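Local coordinates for rifamycin polyketide synthase (PDB 4LN9), which is the dehydratase domain of the terminal rifamycin polyketide synthase module, which probably removes water from a polyketide intermediate, at residues Gln49-Val54 against Gly129-Asp134; Ala285-Glu288 against Leu292-Glu295. All blocks are in the same frame, centred on the assembly; numbering follows the deposited sequence.

Contact 1 (Gln49-Val54 against Gly129-Asp134)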
loop_
_atom_site.group_PDB
_atom_site.type_symbol
_atom_site.label_atom_id
_atom_site.label_comp_id
_atom_site.label_asym_id
_atom_site.label_seq_id
_atom_site.Cartn_x
_atom_site.Cartn_y
_atom_site.Cartn_z
ATOM N N GLN A 49 2.937 8.487 -5.999
ATOM C CA GLN A 49 3.107 8.410 -7.445
ATOM C C GLN A 49 1.842 8.867 -8.163
ATOM O O GLN A 49 1.912 9.532 -9.195
ATOM C CB GLN A 49 3.482 6.989 -7.877
ATOM C CG GLN A 49 3.317 6.721 -9.368
ATOM C CD GLN A 49 4.396 7.378 -10.211
ATOM O OE1 GLN A 49 5.000 8.371 -9.802
ATOM N NE2 GLN A 49 4.607 6.858 -11.415
ATOM N N SER A 50 0.690 8.579 -7.563
ATOM C CA SER A 50 -0.594 8.859 -8.198
ATOM C C SER A 50 -1.456 9.827 -7.385
ATOM O O SER A 50 -2.551 10.196 -7.809
ATOM C CB SER A 50 -1.360 7.561 -8.460
ATOM O OG SER A 50 -1.820 6.985 -7.249
ATOM N N ASP A 51 -0.929 10.284 -6.251
ATOM C CA ASP A 51 -1.720 11.036 -5.275
ATOM C C ASP A 51 -2.961 10.257 -4.851
ATOM O O ASP A 51 -4.008 10.837 -4.564
ATOM C CB ASP A 51 -2.114 12.408 -5.834
ATOM C CG ASP A 51 -2.477 13.405 -4.744
ATOM O OD1 ASP A 51 -2.537 13.003 -3.563
ATOM O OD2 ASP A 51 -2.753 14.578 -5.078
ATOM N N GLY A 52 -2.850 8.931 -4.874
ATOM C CA GLY A 52 -3.914 8.073 -4.376
ATOM C C GLY A 52 -3.566 7.559 -2.998
ATOM O O GLY A 52 -2.623 8.038 -2.366
ATOM N N LEU A 53 -4.287 6.541 -2.555
ATOM C CA LEU A 53 -3.886 5.813 -1.370
ATOM C C LEU A 53 -4.569 4.464 -1.358
ATOM O O LEU A 53 -5.404 4.167 -2.213
ATOM C CB LEU A 53 -4.244 6.597 -0.105
ATOM C CG LEU A 53 -5.714 6.976 0.085
ATOM C CD1 LEU A 53 -6.552 5.754 0.439
ATOM C CD2 LEU A 53 -5.850 8.051 1.152
ATOM N N VAL A 54 -4.087 3.593 -0.486
ATOM C CA VAL A 54 -4.590 2.243 -0.445
ATOM C C VAL A 54 -4.695 1.749 0.990
ATOM O O VAL A 54 -3.880 2.105 1.844
ATOM C CB VAL A 54 -3.723 1.294 -1.291
ATOM C CG1 VAL A 54 -2.385 1.047 -0.614
ATOM C CG2 VAL A 54 -4.457 -0.016 -1.533
ATOM N N GLY A 129 -12.138 17.208 -7.815
ATOM C CA GLY A 129 -11.679 16.687 -6.530
ATOM C C GLY A 129 -12.253 15.320 -6.207
ATOM O O GLY A 129 -11.960 14.741 -5.161
ATOM N N SER A 130 -13.080 14.806 -7.111
ATOM C CA SER A 130 -13.635 13.467 -6.965
ATOM C C SER A 130 -12.560 12.400 -7.159
ATOM O O SER A 130 -11.608 12.594 -7.914
ATOM C CB SER A 130 -14.775 13.253 -7.961
ATOM O OG SER A 130 -14.299 13.304 -9.296
ATOM N N ARG A 131 -12.682 11.300 -6.421
ATOM C CA ARG A 131 -11.752 10.183 -6.548
ATOM C C ARG A 131 -12.515 8.892 -6.821
ATOM O O ARG A 131 -13.582 8.666 -6.252
ATOM C CB ARG A 131 -10.928 10.027 -5.269
ATOM C CG ARG A 131 -10.175 11.273 -4.832
ATOM C CD ARG A 131 -9.487 11.024 -3.496
ATOM N NE ARG A 131 -8.637 12.140 -3.084
ATOM C CZ ARG A 131 -7.310 12.128 -3.155
ATOM N NH1 ARG A 131 -6.684 11.105 -3.722
ATOM N NH2 ARG A 131 -6.610 13.161 -2.706
ATOM N N THR A 132 -11.952 8.027 -7.656
ATOM C CA THR A 132 -12.477 6.674 -7.787
ATOM C C THR A 132 -12.156 5.860 -6.542
ATOM O O THR A 132 -11.140 6.086 -5.883
ATOM C CB THR A 132 -11.891 5.951 -9.009
ATOM O OG1 THR A 132 -10.462 5.957 -8.921
ATOM C CG2 THR A 132 -12.322 6.641 -10.293
ATOM N N VAL A 133 -13.043 4.931 -6.208
ATOM C CA VAL A 133 -12.766 3.959 -5.161
ATOM C C VAL A 133 -13.137 2.560 -5.648
ATOM O O VAL A 133 -14.077 2.402 -6.430
ATOM C CB VAL A 133 -13.524 4.296 -3.858
ATOM C CG1 VAL A 133 -15.024 4.336 -4.104
ATOM C CG2 VAL A 133 -13.179 3.298 -2.764
ATOM N N ASP A 134 -12.232 1.608 -5.425
ATOM C CA ASP A 134 -12.486 0.218 -5.793
ATOM C C ASP A 134 -12.182 -0.680 -4.602
ATOM O O ASP A 134 -11.264 -0.401 -3.832
ATOM C CB ASP A 134 -11.612 -0.189 -6.984
ATOM C CG ASP A 134 -12.015 0.506 -8.272
ATOM O OD1 ASP A 134 -12.937 0.011 -8.955
ATOM O OD2 ASP A 134 -11.337 1.485 -8.654
#
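The guanidinium of Arg131 meets the 49-54 segment at its edge. The backbone carbonyl of Asp51 and the CA of Gly52 both lie near its plane. Arg131 NH1 donates a hydrogen bond to Asp51 O at 2.8 Å, with an N-H...O angle of 157°. The bond is in plane for both groups: the nitrogen lies in the carbonyl plane, and the oxygen is 10° out of the guanidinium plane. The side chain of Arg131 is extended from CG to NE (chi2 176°), which carries NH1 across to the backbone of the other segment. The Asp51 carboxylate is turned nearly perpendicular to the guanidinium. Its OD1 stays 4.2 Å from Arg131 NH2, so the opposite charges are near but form no salt bridge. Asp51 and Gly52 both face Leu47 and make a G1 beta bulge, in the hairpin that joins strands 41-47 and 52-59. Arg131 NH1 also bonds Gly123 O, so one nitrogen ties two backbone carbonyls, and Pro125 touches both Asp51 and Arg131. Strand 116-122 runs between strands 52-59 and 131-139, and Arg131 packs on its Leu122 while reaching past its end.

Contact 2 (Ala285-Glu288 against Leu292-Glu295)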
loop_
_atom_site.group_PDB
_atom_site.type_symbol
_atom_site.label_atom_id
_atom_site.label_comp_id
_atom_site.label_asym_id
_atom_site.label_seq_id
_atom_site.Cartn_x
_atom_site.Cartn_y
_atom_site.Cartn_z
ATOM N N ALA A 285 -37.953 5.331 2.558
ATOM C CA ALA A 285 -38.978 5.572 1.542
ATOM C C ALA A 285 -38.545 5.144 0.141
ATOM O O ALA A 285 -37.400 4.742 -0.071
ATOM C CB ALA A 285 -39.400 7.034 1.546
ATOM N N LYS A 286 -39.445 5.315 -0.826
ATOM C CA LYS A 286 -39.197 4.915 -2.211
ATOM C C LYS A 286 -39.233 6.121 -3.148
ATOM O O LYS A 286 -40.310 6.593 -3.515
ATOM C CB LYS A 286 -40.242 3.892 -2.663
ATOM C CG LYS A 286 -39.988 2.481 -2.164
ATOM C CD LYS A 286 -41.230 1.889 -1.518
ATOM C CE LYS A 286 -41.003 0.439 -1.109
ATOM N NZ LYS A 286 -41.908 0.042 0.017
ATOM N N PRO A 287 -38.058 6.550 -3.635
ATOM C CA PRO A 287 -38.021 7.551 -4.701
ATOM C C PRO A 287 -38.535 7.002 -6.037
ATOM O O PRO A 287 -39.138 7.739 -6.817
ATOM C CB PRO A 287 -36.531 7.901 -4.805
ATOM C CG PRO A 287 -35.947 7.508 -3.489
ATOM C CD PRO A 287 -36.725 6.299 -3.060
ATOM N N GLU A 288 -38.216 5.742 -6.327
ATOM C CA GLU A 288 -38.769 5.043 -7.490
ATOM C C GLU A 288 -39.185 3.644 -7.043
ATOM O O GLU A 288 -38.971 3.275 -5.890
ATOM C CB GLU A 288 -37.719 4.946 -8.603
ATOM C CG GLU A 288 -36.941 6.231 -8.843
ATOM C CD GLU A 288 -37.738 7.263 -9.621
ATOM O OE1 GLU A 288 -38.464 6.872 -10.559
ATOM O OE2 GLU A 288 -37.619 8.466 -9.308
ATOM N N LEU A 292 -34.727 2.640 -2.734
ATOM C CA LEU A 292 -34.948 3.115 -1.368
ATOM C C LEU A 292 -34.173 4.409 -1.118
ATOM O O LEU A 292 -33.077 4.593 -1.648
ATOM C CB LEU A 292 -34.488 2.060 -0.362
ATOM C CG LEU A 292 -35.235 0.728 -0.337
ATOM C CD1 LEU A 292 -34.597 -0.194 0.692
ATOM C CD2 LEU A 292 -36.706 0.947 -0.023
ATOM N N SER A 293 -34.691 5.251 -0.231
ATOM C CA SER A 293 -33.901 6.331 0.355
ATOM C C SER A 293 -33.950 6.200 1.870
ATOM O O SER A 293 -34.839 5.544 2.407
ATOM C CB SER A 293 -34.464 7.690 -0.068
ATOM O OG SER A 293 -35.773 7.878 0.443
ATOM N N LEU A 294 -32.935 6.722 2.551
ATOM C CA LEU A 294 -32.838 6.554 3.994
ATOM C C LEU A 294 -32.400 7.855 4.655
ATOM O O LEU A 294 -31.569 8.588 4.116
ATOM C CB LEU A 294 -31.864 5.423 4.342
ATOM C CG LEU A 294 -31.416 5.302 5.802
ATOM C CD1 LEU A 294 -32.559 4.813 6.678
ATOM C CD2 LEU A 294 -30.215 4.375 5.923
ATOM N N GLU A 295 -33.055 8.192 5.765
ATOM C CA GLU A 295 -32.549 9.199 6.695
ATOM C C GLU A 295 -32.607 8.604 8.095
ATOM O O GLU A 295 -33.578 7.934 8.448
ATOM C CB GLU A 295 -33.414 10.469 6.629
ATOM C CG GLU A 295 -32.879 11.655 7.427
ATOM C CD GLU A 295 -33.600 12.961 7.111
ATOM O OE1 GLU A 295 -34.847 12.992 7.195
ATOM O OE2 GLU A 295 -32.917 13.970 6.828
#
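Ala285 and Ser293 form an antiparallel hydrogen-bonded pair, in which Ala285 N donates to Ser293 O at 3.1 Å and Ser293 N donates to Ala285 O at 2.8 Å. The side chains of Ala285 and Ser293 project from the same face of the sheet. There Ala285 CB comes to 3.9 Å from Ser293 OG. Pro287 adds its ring from beyond the pair. Its CG sits 3.7 Å from Ser293 CB, and its CD lies against the peptide that joins Leu292 to Ser293, 3.6 Å from Ser293 N. Ser293 OG lies between its own backbone N and carbonyl carbon (chi1 64°), close to both Ala285 CB and the proline ring.

This is the end of a beta hairpin. Strand 279-285 ends at Ala285, and the chain loops back as strand 291-297. The hairpin belongs to the second half of the double hotdog fold.

The bond from CA to CB of Leu292 points away from the 285-288 segment, yet CB stays in touch with Ala285 O. Leu292 CA also approaches this oxygen, lying 3.2 Å from Ala285 O in a CA-H...O contact. The CG of Leu292 lies beside the backbone N (chi1 -65°), and the CD2 branch of Leu292 turns back to lie 4.2 Å from Lys286 CG. The same methyl is near Ala285 O, and Leu292 also packs on Val284. Within the turn, Glu288 N bonds Ser291 OG. On its other side, strand 291-297 pairs with strand 303-313, through backbone bonds from Leu292 to Leu310 and from Leu294 to Leu307.

Neither contact belongs to the deep core. Contact 1 is partly buried, with Gly52 enclosed and Asp51 exposed; contact 2 lies at the surface. Both sit at strand ends, one in each half of the double hotdog, with centres about 29 Å apart and nearest atoms about 18 Å apart. Contact 1 joins strands that are not neighbours, and a long charged side chain spans the gap to a backbone carbonyl. Contact 2 joins adjacent strands close in sequence, where paired peptide groups are joined by light side-chain packing. The second subunit reaches contact 1, its Gln49 bonding Asp134, whereas no other chain of the assembly touches contact 2.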